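Local coordinates for protein thin, isoform D (Drosophila melanogaster, PDB 6XG7) that probably works as a zinc-binding ubiquitin ligase, its NHL-repeat region folding into a beta-propeller that probably mediates protein interactions, at residues G36-E41 with E300-Q305; G43-P48 with R68-D73; F139-G144 with D157-R162; H188-A193 with F235-A240. One frame throughout, in Å; residues are numbered along the deposited sequence.

Contact 1 of 4, residues G36-E41 with E300-Q305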
loop_
_atom_site.group_PDB
_atom_site.type_symbol
_atom_site.label_atom_id
_atom_site.label_comp_id
_atom_site.label_asym_id
_atom_site.label_seq_id
_atom_site.Cartn_x
_atom_site.Cartn_y
_atom_site.Cartn_z
ATOM N N GLY A 36 -7.848 16.162 -1.533
ATOM C CA GLY A 36 -8.635 15.625 -0.446
ATOM C C GLY A 36 -9.257 16.669 0.459
ATOM O O GLY A 36 -9.797 17.680 -0.010
ATOM N N GLY A 37 -9.193 16.433 1.758
ATOM C CA GLY A 37 -9.950 17.182 2.743
ATOM C C GLY A 37 -11.146 16.369 3.199
ATOM O O GLY A 37 -11.726 15.597 2.431
ATOM N N ARG A 38 -11.511 16.513 4.476
ATOM C CA ARG A 38 -12.528 15.625 5.028
ATOM C C ARG A 38 -13.882 15.810 4.347
ATOM O O ARG A 38 -14.361 16.930 4.151
ATOM C CB ARG A 38 -12.706 15.789 6.545
ATOM C CG ARG A 38 -13.746 14.772 7.067
ATOM C CD ARG A 38 -13.917 14.665 8.575
ATOM N NE ARG A 38 -15.061 13.789 8.869
ATOM C CZ ARG A 38 -15.485 13.470 10.090
ATOM N NH1 ARG A 38 -14.866 13.951 11.163
ATOM N NH2 ARG A 38 -16.538 12.671 10.238
ATOM N N GLY A 39 -14.529 14.700 4.061
ATOM C CA GLY A 39 -15.887 14.748 3.554
ATOM C C GLY A 39 -16.198 13.538 2.701
ATOM O O GLY A 39 -15.381 12.637 2.529
ATOM N N SER A 40 -17.417 13.549 2.160
ATOM C CA SER A 40 -17.938 12.458 1.354
ATOM C C SER A 40 -18.292 12.877 -0.066
ATOM O O SER A 40 -18.745 12.030 -0.849
ATOM C CB SER A 40 -19.160 11.815 2.032
ATOM O OG SER A 40 -20.314 12.641 1.980
ATOM N N GLU A 41 -18.093 14.145 -0.419
ATOM C CA GLU A 41 -18.256 14.590 -1.787
ATOM C C GLU A 41 -17.165 13.963 -2.651
ATOM O O GLU A 41 -16.125 13.532 -2.147
ATOM C CB GLU A 41 -18.117 16.113 -1.864
ATOM C CG GLU A 41 -19.191 16.918 -1.129
ATOM C CD GLU A 41 -18.995 18.446 -1.226
ATOM O OE1 GLU A 41 -19.824 19.170 -1.858
ATOM O OE2 GLU A 41 -18.003 18.929 -0.653
ATOM N N GLU A 300 -4.768 11.025 8.784
ATOM C CA GLU A 300 -5.271 11.903 9.836
ATOM C C GLU A 300 -5.618 13.299 9.313
ATOM O O GLU A 300 -6.478 13.984 9.884
ATOM C CB GLU A 300 -4.207 11.938 10.931
ATOM C CG GLU A 300 -4.667 12.181 12.328
ATOM C CD GLU A 300 -5.677 11.164 12.851
ATOM O OE1 GLU A 300 -6.653 11.624 13.451
ATOM O OE2 GLU A 300 -5.499 9.929 12.693
ATOM N N ASN A 301 -4.980 13.739 8.231
ATOM C CA ASN A 301 -5.316 14.990 7.566
ATOM C C ASN A 301 -6.216 14.787 6.351
ATOM O O ASN A 301 -6.481 15.742 5.613
ATOM C CB ASN A 301 -4.038 15.717 7.155
ATOM C CG ASN A 301 -3.275 16.251 8.338
ATOM O OD1 ASN A 301 -3.856 16.882 9.225
ATOM N ND2 ASN A 301 -1.969 15.987 8.378
ATOM N N HIS A 302 -6.690 13.562 6.131
ATOM C CA HIS A 302 -7.678 13.259 5.096
ATOM C C HIS A 302 -7.208 13.711 3.724
ATOM O O HIS A 302 -7.985 14.255 2.935
ATOM C CB HIS A 302 -9.028 13.888 5.426
ATOM C CG HIS A 302 -9.549 13.505 6.765
ATOM N ND1 HIS A 302 -10.162 12.298 7.006
ATOM C CD2 HIS A 302 -9.549 14.175 7.938
ATOM C CE1 HIS A 302 -10.524 12.244 8.277
ATOM N NE2 HIS A 302 -10.163 13.373 8.862
ATOM N N ARG A 303 -5.930 13.488 3.422
ATOM C CA ARG A 303 -5.394 14.025 2.181
ATOM C C ARG A 303 -4.346 13.087 1.600
ATOM O O ARG A 303 -3.803 12.216 2.281
ATOM C CB ARG A 303 -4.787 15.422 2.362
ATOM C CG ARG A 303 -3.547 15.436 3.256
ATOM C CD ARG A 303 -2.977 16.852 3.413
ATOM N NE ARG A 303 -1.923 16.865 4.420
ATOM C CZ ARG A 303 -1.257 17.961 4.787
ATOM N NH1 ARG A 303 -1.499 19.119 4.191
ATOM N NH2 ARG A 303 -0.348 17.910 5.737
ATOM N N VAL A 304 -4.088 13.294 0.314
ATOM C CA VAL A 304 -2.986 12.690 -0.413
ATOM C C VAL A 304 -2.074 13.828 -0.836
ATOM O O VAL A 304 -2.546 14.844 -1.354
ATOM C CB VAL A 304 -3.486 11.909 -1.642
ATOM C CG1 VAL A 304 -2.296 11.496 -2.506
ATOM C CG2 VAL A 304 -4.312 10.698 -1.186
ATOM N N GLN A 305 -0.780 13.671 -0.583
ATOM C CA GLN A 305 0.227 14.642 -0.984
ATOM C C GLN A 305 1.154 14.000 -2.003
ATOM O O GLN A 305 1.476 12.814 -1.899
ATOM C CB GLN A 305 1.032 15.106 0.223
ATOM C CG GLN A 305 0.184 15.860 1.233
ATOM C CD GLN A 305 0.659 15.665 2.646
ATOM O OE1 GLN A 305 0.346 14.658 3.274
ATOM N NE2 GLN A 305 1.423 16.625 3.162
#
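The ring closure of the NHL propeller runs through Gly36 and Arg303, an antiparallel non-hydrogen-bonded pair with CA atoms 4.5 Å apart. Beside it, Gly37 N donates to His302 O at 2.8 Å, with an N-H...O angle of 162°. Gly36 lies close against the other strand: a side chain there would clash with His302 O. A G1 beta bulge sets His302 and Arg303 together opposite Asp298. The pairing of N-terminal strand 33-36 with C-terminal strand 303-306 is the velcro of the propeller: one blade is built from both chain ends. One residue beyond Gly37, Arg38 lies alongside His302, both side chains pointing the same way. Arg38 CB sits over one face of the imidazole, 4.0 Å from its centroid, in a CH-pi contact. CG of Arg38 is anti to the backbone N (chi1 -177°) and the chain stays extended. This carries CD along the ring to 4.0 Å from His302 NE2. The other ring nitrogen, ND1, is hydrogen-bonded to Trp47 N. Replacing His302 with an alanine would probably leave the Trp47 N-H without this acceptor and strip the Arg38 methylenes of their ring. Arg303 turns away to Asp298 (salt bridge) and Gly276 O (hydrogen bond).

Contact 2 of 4, residues G43-P48 with R68-D73; sequences GSFTWP and RVQVFD
Ser44 O receives the shortest polar bond here, from Gln70 NE2 at 2.7 Å. The oxygen lies close to the amide plane of Gln70, while NE2 is tilted out of the Ser44 carbonyl plane. The other end of the same amide accepts: Gly43 N reaches Gln70 OE1 at 2.8 Å, in the carbonyl plane and on a lone pair. Gln70 CG lies anti to the carbonyl carbon (chi1 -63°) and the chain runs on extended, which brings the amide to the loop. Gln70 thus holds two successive residues, and NE2 has a further bond to Asp63. In the propeller blade, strand 68-72 lies between strands 58-63 and 78-85, and the loop leading to the inner strand 51-54 packs on its side chains. A leucine in place of Gln70 would probably leave Gly43 N-H without its acceptor and Ser44 O without this donor, freeing the loop to shift. Gln70 CD also lies over one face of the Arg68 guanidinium, whose NE forms a salt bridge to Asp63 and NH1 one to Glu81. Farther along, the Phe45 and Phe72 side chains approach head-on. Their CZ atoms are 3.6 Å apart and the ring planes stand at 78°. Gly43 CA meets the edge of the Phe72 ring, 3.9 Å from CE2.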
loop_
_atom_site.group_PDB
_atom_site.type_symbol
_atom_site.label_atom_id
_atom_site.label_comp_id
_atom_site.label_asym_id
_atom_site.label_seq_id
_atom_site.Cartn_x
_atom_site.Cartn_y
_atom_site.Cartn_z
ATOM N N GLY A 43 -13.885 13.811 -4.491
ATOM C CA GLY A 43 -12.682 14.570 -4.246
ATOM C C GLY A 43 -12.342 14.798 -2.790
ATOM O O GLY A 43 -11.231 15.255 -2.492
ATOM N N SER A 44 -13.253 14.498 -1.878
ATOM C CA SER A 44 -12.993 14.552 -0.446
ATOM C C SER A 44 -12.785 13.132 0.055
ATOM O O SER A 44 -13.294 12.186 -0.544
ATOM C CB SER A 44 -14.182 15.187 0.280
ATOM O OG SER A 44 -14.349 16.539 -0.087
ATOM N N PHE A 45 -12.020 12.986 1.138
ATOM C CA PHE A 45 -11.716 11.690 1.728
ATOM C C PHE A 45 -12.124 11.698 3.190
ATOM O O PHE A 45 -12.182 12.747 3.835
ATOM C CB PHE A 45 -10.212 11.361 1.709
ATOM C CG PHE A 45 -9.576 11.430 0.348
ATOM C CD1 PHE A 45 -10.122 10.789 -0.738
ATOM C CD2 PHE A 45 -8.403 12.147 0.173
ATOM C CE1 PHE A 45 -9.514 10.870 -1.973
ATOM C CE2 PHE A 45 -7.797 12.225 -1.057
ATOM C CZ PHE A 45 -8.355 11.588 -2.128
ATOM N N THR A 46 -12.376 10.513 3.725
ATOM C CA THR A 46 -12.529 10.350 5.167
ATOM C C THR A 46 -11.668 9.158 5.551
ATOM O O THR A 46 -12.011 8.012 5.238
ATOM C CB THR A 46 -13.984 10.205 5.604
ATOM O OG1 THR A 46 -14.759 11.310 5.098
ATOM C CG2 THR A 46 -14.049 10.224 7.120
ATOM N N TRP A 47 -10.527 9.444 6.168
ATOM C CA TRP A 47 -9.561 8.446 6.609
ATOM C C TRP A 47 -9.111 7.540 5.471
ATOM O O TRP A 47 -9.262 6.315 5.533
ATOM C CB TRP A 47 -10.064 7.670 7.833
ATOM C CG TRP A 47 -10.228 8.642 9.012
ATOM C CD1 TRP A 47 -9.226 9.329 9.659
ATOM C CD2 TRP A 47 -11.455 9.068 9.632
ATOM N NE1 TRP A 47 -9.759 10.131 10.653
ATOM C CE2 TRP A 47 -11.119 9.989 10.652
ATOM C CE3 TRP A 47 -12.802 8.744 9.437
ATOM C CZ2 TRP A 47 -12.082 10.599 11.448
ATOM C CZ3 TRP A 47 -13.753 9.348 10.233
ATOM C CH2 TRP A 47 -13.391 10.272 11.212
ATOM N N PRO A 48 -8.524 8.109 4.430
ATOM C CA PRO A 48 -7.990 7.289 3.337
ATOM C C PRO A 48 -6.824 6.430 3.801
ATOM O O PRO A 48 -6.083 6.788 4.720
ATOM C CB PRO A 48 -7.521 8.340 2.324
ATOM C CG PRO A 48 -7.151 9.522 3.164
ATOM C CD PRO A 48 -8.103 9.519 4.331
ATOM N N ARG A 68 -15.343 3.425 -0.540
ATOM C CA ARG A 68 -15.235 3.609 -1.978
ATOM C C ARG A 68 -13.774 3.781 -2.377
ATOM O O ARG A 68 -12.904 4.078 -1.553
ATOM C CB ARG A 68 -16.018 4.846 -2.431
ATOM C CG ARG A 68 -15.405 6.146 -1.925
ATOM C CD ARG A 68 -16.245 7.355 -2.294
ATOM N NE ARG A 68 -15.738 8.556 -1.636
ATOM C CZ ARG A 68 -16.226 9.773 -1.837
ATOM N NH1 ARG A 68 -17.196 9.963 -2.724
ATOM N NH2 ARG A 68 -15.760 10.790 -1.136
ATOM N N VAL A 69 -13.526 3.553 -3.648
ATOM C CA VAL A 69 -12.284 3.916 -4.307
ATOM C C VAL A 69 -12.538 5.172 -5.133
ATOM O O VAL A 69 -13.568 5.279 -5.805
ATOM C CB VAL A 69 -11.803 2.771 -5.210
ATOM C CG1 VAL A 69 -10.608 3.227 -6.025
ATOM C CG2 VAL A 69 -11.437 1.545 -4.386
ATOM N N GLN A 70 -11.613 6.131 -5.066
ATOM C CA GLN A 70 -11.643 7.302 -5.935
ATOM C C GLN A 70 -10.414 7.301 -6.827
ATOM O O GLN A 70 -9.307 6.962 -6.382
ATOM C CB GLN A 70 -11.710 8.605 -5.159
ATOM C CG GLN A 70 -12.974 8.736 -4.338
ATOM C CD GLN A 70 -13.114 10.131 -3.779
ATOM O OE1 GLN A 70 -13.317 11.074 -4.519
ATOM N NE2 GLN A 70 -12.940 10.276 -2.482
ATOM N N VAL A 71 -10.626 7.679 -8.085
ATOM C CA VAL A 71 -9.582 7.736 -9.097
ATOM C C VAL A 71 -9.465 9.164 -9.591
ATOM O O VAL A 71 -10.470 9.794 -9.945
ATOM C CB VAL A 71 -9.879 6.779 -10.261
ATOM C CG1 VAL A 71 -8.759 6.856 -11.288
ATOM C CG2 VAL A 71 -10.090 5.340 -9.746
ATOM N N PHE A 72 -8.237 9.658 -9.607
ATOM C CA PHE A 72 -7.877 10.992 -10.055
ATOM C C PHE A 72 -6.869 10.866 -11.192
ATOM O O PHE A 72 -6.181 9.845 -11.336
ATOM C CB PHE A 72 -7.248 11.783 -8.903
ATOM C CG PHE A 72 -8.112 11.860 -7.670
ATOM C CD1 PHE A 72 -8.182 10.802 -6.776
ATOM C CD2 PHE A 72 -8.861 12.990 -7.408
ATOM C CE1 PHE A 72 -8.993 10.874 -5.667
ATOM C CE2 PHE A 72 -9.664 13.063 -6.287
ATOM C CZ PHE A 72 -9.732 12.008 -5.427
ATOM N N ASP A 73 -6.778 11.914 -12.004
ATOM C CA ASP A 73 -5.716 11.979 -12.997
ATOM C C ASP A 73 -4.387 12.345 -12.333
ATOM O O ASP A 73 -4.285 12.520 -11.114
ATOM C CB ASP A 73 -6.107 12.885 -14.160
ATOM C CG ASP A 73 -6.112 14.369 -13.824
ATOM O OD1 ASP A 73 -5.553 14.813 -12.806
ATOM O OD2 ASP A 73 -6.668 15.119 -14.660
#

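Contact 3 of 4, residues F139-G144 with D157-R162; sequences FNYPWG and DKENHR
Phe139 turns a ring edge to Asp157, with CD1 3.8 Å from the carboxylate carbon CG, while Pro142 CB lies over the rim of one face. Tyr141 CD2 is 3.5 Å from Glu159 CG. Trp143 and Lys158 lie side by side, Trp143 CE3 being 3.7 Å from Lys158 CE. The lysine then bends at its last two torsions, and its NZ forms a salt bridge with Glu159 OE2. Asp157 is the polar centre. CG anti to the backbone N (chi1 -177°) brings the carboxylate up to the 139-144 segment. Its OD1 takes Asn140 N at 2.8 Å on the syn lone pair. Its OD2 takes Asn160 ND2 and Arg162 NE from the same face of the carboxylate plane. Gln164 adds another bond to OD2, which probably helps to offset the charge of this buried carboxylate. The Asn140 and Asn160 side chains cross at about a right angle, and Asn140 ND2 donates to Asn160 OD1 at 3.0 Å in a nearly straight bond (176°). Asn140 OD1 goes to Gln132. Backbone bonds from Glu159 N to Asn140 O (2.9 Å) and from Lys158 N to Tyr141 O (3.2 Å) fix the 3-10 turn. A G1 beta bulge at His161-Arg162 opposite Asp157 ends it. Within one NHL blade, this ties the entry to inner strand 142-147 to the turn between strands 153-157 and 162-166. The next blade's strand 185-194 packs alongside, its His190 and Tyr191 meeting Trp143 edge-to-face.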
loop_
_atom_site.group_PDB
_atom_site.type_symbol
_atom_site.label_atom_id
_atom_site.label_comp_id
_atom_site.label_asym_id
_atom_site.label_seq_id
_atom_site.Cartn_x
_atom_site.Cartn_y
_atom_site.Cartn_z
ATOM N N PHE A 139 -9.087 -14.942 5.517
ATOM C CA PHE A 139 -8.350 -13.805 6.043
ATOM C C PHE A 139 -8.860 -13.386 7.415
ATOM O O PHE A 139 -10.032 -13.560 7.768
ATOM C CB PHE A 139 -8.484 -12.573 5.141
ATOM C CG PHE A 139 -8.104 -12.807 3.706
ATOM C CD1 PHE A 139 -6.781 -12.870 3.348
ATOM C CD2 PHE A 139 -9.056 -12.945 2.725
ATOM C CE1 PHE A 139 -6.402 -13.071 2.025
ATOM C CE2 PHE A 139 -8.694 -13.144 1.407
ATOM C CZ PHE A 139 -7.347 -13.211 1.063
ATOM N N ASN A 140 -7.973 -12.745 8.159
ATOM C CA ASN A 140 -8.370 -11.942 9.313
ATOM C C ASN A 140 -7.792 -10.554 9.080
ATOM O O ASN A 140 -6.651 -10.273 9.449
ATOM C CB ASN A 140 -7.907 -12.540 10.637
ATOM C CG ASN A 140 -8.847 -13.602 11.158
ATOM O OD1 ASN A 140 -10.036 -13.362 11.329
ATOM N ND2 ASN A 140 -8.305 -14.778 11.443
ATOM N N TYR A 141 -8.603 -9.703 8.461
ATOM C CA TYR A 141 -8.314 -8.303 8.171
ATOM C C TYR A 141 -7.263 -8.191 7.075
ATOM O O TYR A 141 -6.116 -7.794 7.329
ATOM C CB TYR A 141 -7.895 -7.511 9.415
ATOM C CG TYR A 141 -8.879 -7.670 10.537
ATOM C CD1 TYR A 141 -10.075 -6.941 10.587
ATOM C CD2 TYR A 141 -8.636 -8.572 11.553
ATOM C CE1 TYR A 141 -10.989 -7.117 11.622
ATOM C CE2 TYR A 141 -9.541 -8.767 12.575
ATOM C CZ TYR A 141 -10.702 -8.040 12.613
ATOM O OH TYR A 141 -11.566 -8.263 13.652
ATOM N N PRO A 142 -7.614 -8.526 5.839
ATOM C CA PRO A 142 -6.687 -8.258 4.736
ATOM C C PRO A 142 -6.475 -6.761 4.619
ATOM O O PRO A 142 -7.418 -5.973 4.708
ATOM C CB PRO A 142 -7.416 -8.824 3.518
ATOM C CG PRO A 142 -8.863 -8.659 3.844
ATOM C CD PRO A 142 -8.960 -8.879 5.346
ATOM N N TRP A 143 -5.220 -6.371 4.430
ATOM C CA TRP A 143 -4.848 -4.967 4.487
ATOM C C TRP A 143 -4.181 -4.562 3.173
ATOM O O TRP A 143 -4.871 -4.222 2.210
ATOM C CB TRP A 143 -3.999 -4.674 5.729
ATOM C CG TRP A 143 -4.042 -3.214 6.120
ATOM C CD1 TRP A 143 -3.426 -2.171 5.481
ATOM C CD2 TRP A 143 -4.766 -2.633 7.208
ATOM N NE1 TRP A 143 -3.719 -0.989 6.103
ATOM C CE2 TRP A 143 -4.535 -1.239 7.164
ATOM C CE3 TRP A 143 -5.584 -3.148 8.211
ATOM C CZ2 TRP A 143 -5.088 -0.354 8.085
ATOM C CZ3 TRP A 143 -6.131 -2.260 9.140
ATOM C CH2 TRP A 143 -5.868 -0.886 9.072
ATOM N N GLY A 144 -2.858 -4.618 3.083
ATOM C CA GLY A 144 -2.207 -4.303 1.830
ATOM C C GLY A 144 -2.415 -5.390 0.789
ATOM O O GLY A 144 -2.538 -6.582 1.100
ATOM N N ASP A 157 -2.252 -10.384 5.250
ATOM C CA ASP A 157 -3.373 -10.929 6.019
ATOM C C ASP A 157 -3.033 -10.620 7.471
ATOM O O ASP A 157 -2.410 -11.419 8.171
ATOM C CB ASP A 157 -3.439 -12.426 5.727
ATOM C CG ASP A 157 -4.588 -13.114 6.400
ATOM O OD1 ASP A 157 -5.390 -12.430 7.065
ATOM O OD2 ASP A 157 -4.673 -14.353 6.244
ATOM N N LYS A 158 -3.432 -9.423 7.906
ATOM C CA LYS A 158 -2.763 -8.756 9.021
ATOM C C LYS A 158 -2.829 -9.578 10.302
ATOM O O LYS A 158 -1.798 -9.830 10.938
ATOM C CB LYS A 158 -3.376 -7.371 9.234
ATOM C CG LYS A 158 -2.720 -6.611 10.364
ATOM C CD LYS A 158 -3.253 -5.202 10.477
ATOM C CE LYS A 158 -4.609 -5.127 11.160
ATOM N NZ LYS A 158 -4.543 -5.249 12.653
ATOM N N GLU A 159 -4.029 -9.964 10.727
ATOM C CA GLU A 159 -4.148 -10.650 12.012
ATOM C C GLU A 159 -3.814 -12.133 11.926
ATOM O O GLU A 159 -3.777 -12.798 12.962
ATOM C CB GLU A 159 -5.516 -10.395 12.650
ATOM C CG GLU A 159 -5.630 -9.004 13.238
ATOM C CD GLU A 159 -4.516 -8.699 14.209
ATOM O OE1 GLU A 159 -4.329 -9.489 15.159
ATOM O OE2 GLU A 159 -3.800 -7.697 13.971
ATOM N N ASN A 160 -3.547 -12.661 10.735
ATOM C CA ASN A 160 -2.963 -13.990 10.617
ATOM C C ASN A 160 -1.448 -13.942 10.442
ATOM O O ASN A 160 -0.822 -14.984 10.242
ATOM C CB ASN A 160 -3.613 -14.768 9.471
ATOM C CG ASN A 160 -5.050 -15.153 9.765
ATOM O OD1 ASN A 160 -5.449 -15.328 10.918
ATOM N ND2 ASN A 160 -5.840 -15.276 8.713
ATOM N N HIS A 161 -0.849 -12.752 10.521
ATOM C CA HIS A 161 0.603 -12.556 10.505
ATOM C C HIS A 161 1.261 -13.260 9.319
ATOM O O HIS A 161 2.305 -13.900 9.421
ATOM C CB HIS A 161 1.213 -12.939 11.851
ATOM C CG HIS A 161 0.522 -12.279 13.006
ATOM N ND1 HIS A 161 0.551 -10.913 13.207
ATOM C CD2 HIS A 161 -0.252 -12.787 13.995
ATOM C CE1 HIS A 161 -0.155 -10.614 14.281
ATOM N NE2 HIS A 161 -0.658 -11.732 14.775
ATOM N N ARG A 162 0.658 -13.078 8.147
ATOM C CA ARG A 162 1.133 -13.790 6.975
ATOM C C ARG A 162 0.814 -13.024 5.703
ATOM O O ARG A 162 -0.039 -12.131 5.671
ATOM C CB ARG A 162 0.523 -15.192 6.898
ATOM C CG ARG A 162 -0.978 -15.188 6.631
ATOM C CD ARG A 162 -1.565 -16.560 6.831
ATOM N NE ARG A 162 -2.988 -16.607 6.544
ATOM C CZ ARG A 162 -3.707 -17.716 6.670
ATOM N NH1 ARG A 162 -3.105 -18.842 7.039
ATOM N NH2 ARG A 162 -4.993 -17.733 6.394
#

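Contact 4 of 4, residues H188-A193 with F235-A240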
loop_
_atom_site.group_PDB
_atom_site.type_symbol
_atom_site.label_atom_id
_atom_site.label_comp_id
_atom_site.label_asym_id
_atom_site.label_seq_id
_atom_site.Cartn_x
_atom_site.Cartn_y
_atom_site.Cartn_z
ATOM N N HIS A 188 1.603 -7.968 12.816
ATOM C CA HIS A 188 0.698 -6.949 12.295
ATOM C C HIS A 188 1.231 -6.342 10.999
ATOM O O HIS A 188 1.328 -5.111 10.904
ATOM C CB HIS A 188 0.501 -5.795 13.290
ATOM C CG HIS A 188 -0.211 -6.171 14.553
ATOM N ND1 HIS A 188 -1.248 -5.424 15.069
ATOM C CD2 HIS A 188 -0.018 -7.194 15.418
ATOM C CE1 HIS A 188 -1.672 -5.976 16.191
ATOM N NE2 HIS A 188 -0.942 -7.051 16.426
ATOM N N PRO A 189 1.579 -7.142 9.994
ATOM C CA PRO A 189 2.022 -6.569 8.725
ATOM C C PRO A 189 0.860 -5.835 8.073
ATOM O O PRO A 189 -0.283 -6.301 8.099
ATOM C CB PRO A 189 2.429 -7.801 7.914
ATOM C CG PRO A 189 1.478 -8.881 8.430
ATOM C CD PRO A 189 1.385 -8.604 9.906
ATOM N N HIS A 190 1.155 -4.673 7.490
ATOM C CA HIS A 190 0.127 -3.839 6.881
ATOM C C HIS A 190 0.222 -3.760 5.362
ATOM O O HIS A 190 -0.763 -4.030 4.688
ATOM C CB HIS A 190 0.126 -2.423 7.475
ATOM C CG HIS A 190 -0.509 -2.330 8.826
ATOM N ND1 HIS A 190 0.117 -2.767 9.968
ATOM C CD2 HIS A 190 -1.721 -1.872 9.218
ATOM C CE1 HIS A 190 -0.669 -2.561 11.013
ATOM N NE2 HIS A 190 -1.792 -2.015 10.582
ATOM N N TYR A 191 1.344 -3.330 4.803
ATOM C CA TYR A 191 1.427 -3.069 3.378
ATOM C C TYR A 191 2.523 -3.896 2.721
ATOM O O TYR A 191 3.371 -4.508 3.384
ATOM C CB TYR A 191 1.603 -1.566 3.121
ATOM C CG TYR A 191 0.387 -0.736 3.468
ATOM C CD1 TYR A 191 -0.632 -0.546 2.546
ATOM C CD2 TYR A 191 0.258 -0.119 4.715
ATOM C CE1 TYR A 191 -1.742 0.226 2.850
ATOM C CE2 TYR A 191 -0.860 0.656 5.029
ATOM C CZ TYR A 191 -1.853 0.826 4.088
ATOM O OH TYR A 191 -2.970 1.593 4.358
ATOM N N ILE A 192 2.473 -3.924 1.388
ATOM C CA ILE A 192 3.250 -4.877 0.610
ATOM C C ILE A 192 3.527 -4.323 -0.779
ATOM O O ILE A 192 2.726 -3.586 -1.360
ATOM C CB ILE A 192 2.503 -6.242 0.568
ATOM C CG1 ILE A 192 3.326 -7.350 -0.083
ATOM C CG2 ILE A 192 1.133 -6.088 -0.117
ATOM C CD1 ILE A 192 2.718 -8.720 0.226
ATOM N N ALA A 193 4.664 -4.726 -1.337
ATOM C CA ALA A 193 5.051 -4.383 -2.697
ATOM C C ALA A 193 5.860 -5.547 -3.247
ATOM O O ALA A 193 6.489 -6.286 -2.494
ATOM C CB ALA A 193 5.882 -3.098 -2.742
ATOM N N PHE A 235 6.622 1.798 13.582
ATOM C CA PHE A 235 5.325 1.399 13.045
ATOM C C PHE A 235 5.191 1.764 11.563
ATOM O O PHE A 235 4.253 2.463 11.171
ATOM C CB PHE A 235 4.177 1.990 13.852
ATOM C CG PHE A 235 4.163 1.563 15.291
ATOM C CD1 PHE A 235 3.825 0.261 15.646
ATOM C CD2 PHE A 235 4.458 2.468 16.290
ATOM C CE1 PHE A 235 3.805 -0.126 16.963
ATOM C CE2 PHE A 235 4.432 2.083 17.615
ATOM C CZ PHE A 235 4.099 0.782 17.948
ATOM N N PRO A 236 6.091 1.269 10.712
ATOM C CA PRO A 236 5.988 1.589 9.282
ATOM C C PRO A 236 4.680 1.069 8.697
ATOM O O PRO A 236 4.158 0.033 9.117
ATOM C CB PRO A 236 7.205 0.888 8.668
ATOM C CG PRO A 236 7.498 -0.263 9.630
ATOM C CD PRO A 236 7.134 0.264 10.998
ATOM N N ARG A 237 4.163 1.803 7.701
ATOM C CA ARG A 237 2.906 1.452 7.039
ATOM C C ARG A 237 3.156 1.256 5.545
ATOM O O ARG A 237 3.717 0.236 5.150
ATOM C CB ARG A 237 1.815 2.491 7.366
ATOM C CG ARG A 237 1.384 2.454 8.819
ATOM C CD ARG A 237 -0.001 1.887 8.953
ATOM N NE ARG A 237 -0.256 1.471 10.322
ATOM C CZ ARG A 237 -1.458 1.365 10.866
ATOM N NH1 ARG A 237 -2.554 1.654 10.162
ATOM N NH2 ARG A 237 -1.559 0.967 12.122
ATOM N N GLY A 238 2.743 2.198 4.705
ATOM C CA GLY A 238 2.841 1.986 3.271
ATOM C C GLY A 238 4.254 1.677 2.804
ATOM O O GLY A 238 5.241 2.201 3.325
ATOM N N VAL A 239 4.337 0.806 1.807
ATOM C CA VAL A 239 5.585 0.533 1.113
ATOM C C VAL A 239 5.322 0.513 -0.385
ATOM O O VAL A 239 4.253 0.106 -0.849
ATOM C CB VAL A 239 6.283 -0.776 1.545
ATOM C CG1 VAL A 239 6.791 -0.688 2.950
ATOM C CG2 VAL A 239 5.377 -1.983 1.366
ATOM N N ALA A 240 6.320 0.953 -1.148
ATOM C CA ALA A 240 6.246 0.906 -2.598
ATOM C C ALA A 240 7.642 0.657 -3.137
ATOM O O ALA A 240 8.644 0.859 -2.443
ATOM C CB ALA A 240 5.698 2.211 -3.184
HETATM O O HOH W 1 3.037 -0.891 -3.348
#
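Arg237 lays its guanidinium flat on the His190 ring, with centres 3.8 Å apart and planes at 22°. The arginine chain bends at chi2 (-109°), which folds the group back over the imidazole. His190 NE2 sits over the middle of the guanidinium. The stack works face to face, with no hydrogen bond between the two, and ND1 of His190 is bonded instead to Ser205. Tyr191 crosses the same arginine obliquely. Its CD2 lies 3.3 Å from Arg237 C, and its CB is 3.4 Å from Arg237 O. A carboxylate ties these residues together: Glu284 forms a salt bridge with Arg237 NH1 and a hydrogen bond with Tyr191 OH. The segments are the inner strands of two neighbouring propeller blades. They run side by side in the same direction, 8° apart, and meet without direct hydrogen bonds. Side-chain packing and a bridging water join them near the middle of the ring. Val239 has two conformers. In the one described, CG2 lies 3.5 Å from Ile192 N and close to the CB atoms of Tyr191 and Ala193; for the other this packing is doubtful. Ala193 CB packs 4.0 Å from Ala240 CA. The water lies 3.0 Å from Val239 O and, more weakly placed, near Ile192 O.

All four contacts lie in one NHL beta-propeller. Contact 1 spans nearly the whole chain, and the other three fall between its segments, in the order 2, 3, 4. Contacts 1 and 2 adjoin, their centres 8 Å apart, and Gly37 O probably bonds Phe45 N between them. Contacts 3 and 4 also touch, with centres 12 Å apart, and share the sheet holding strands 142-147 and 185-194. The two pairs are separated by 20 to 25 Å between centres. Contact 4 nevertheless reaches the sheet of contact 1 through strand 239-241. Contacts 2 and 3 act within blades, contact 4 joins two blades, and contact 1 closes the ring.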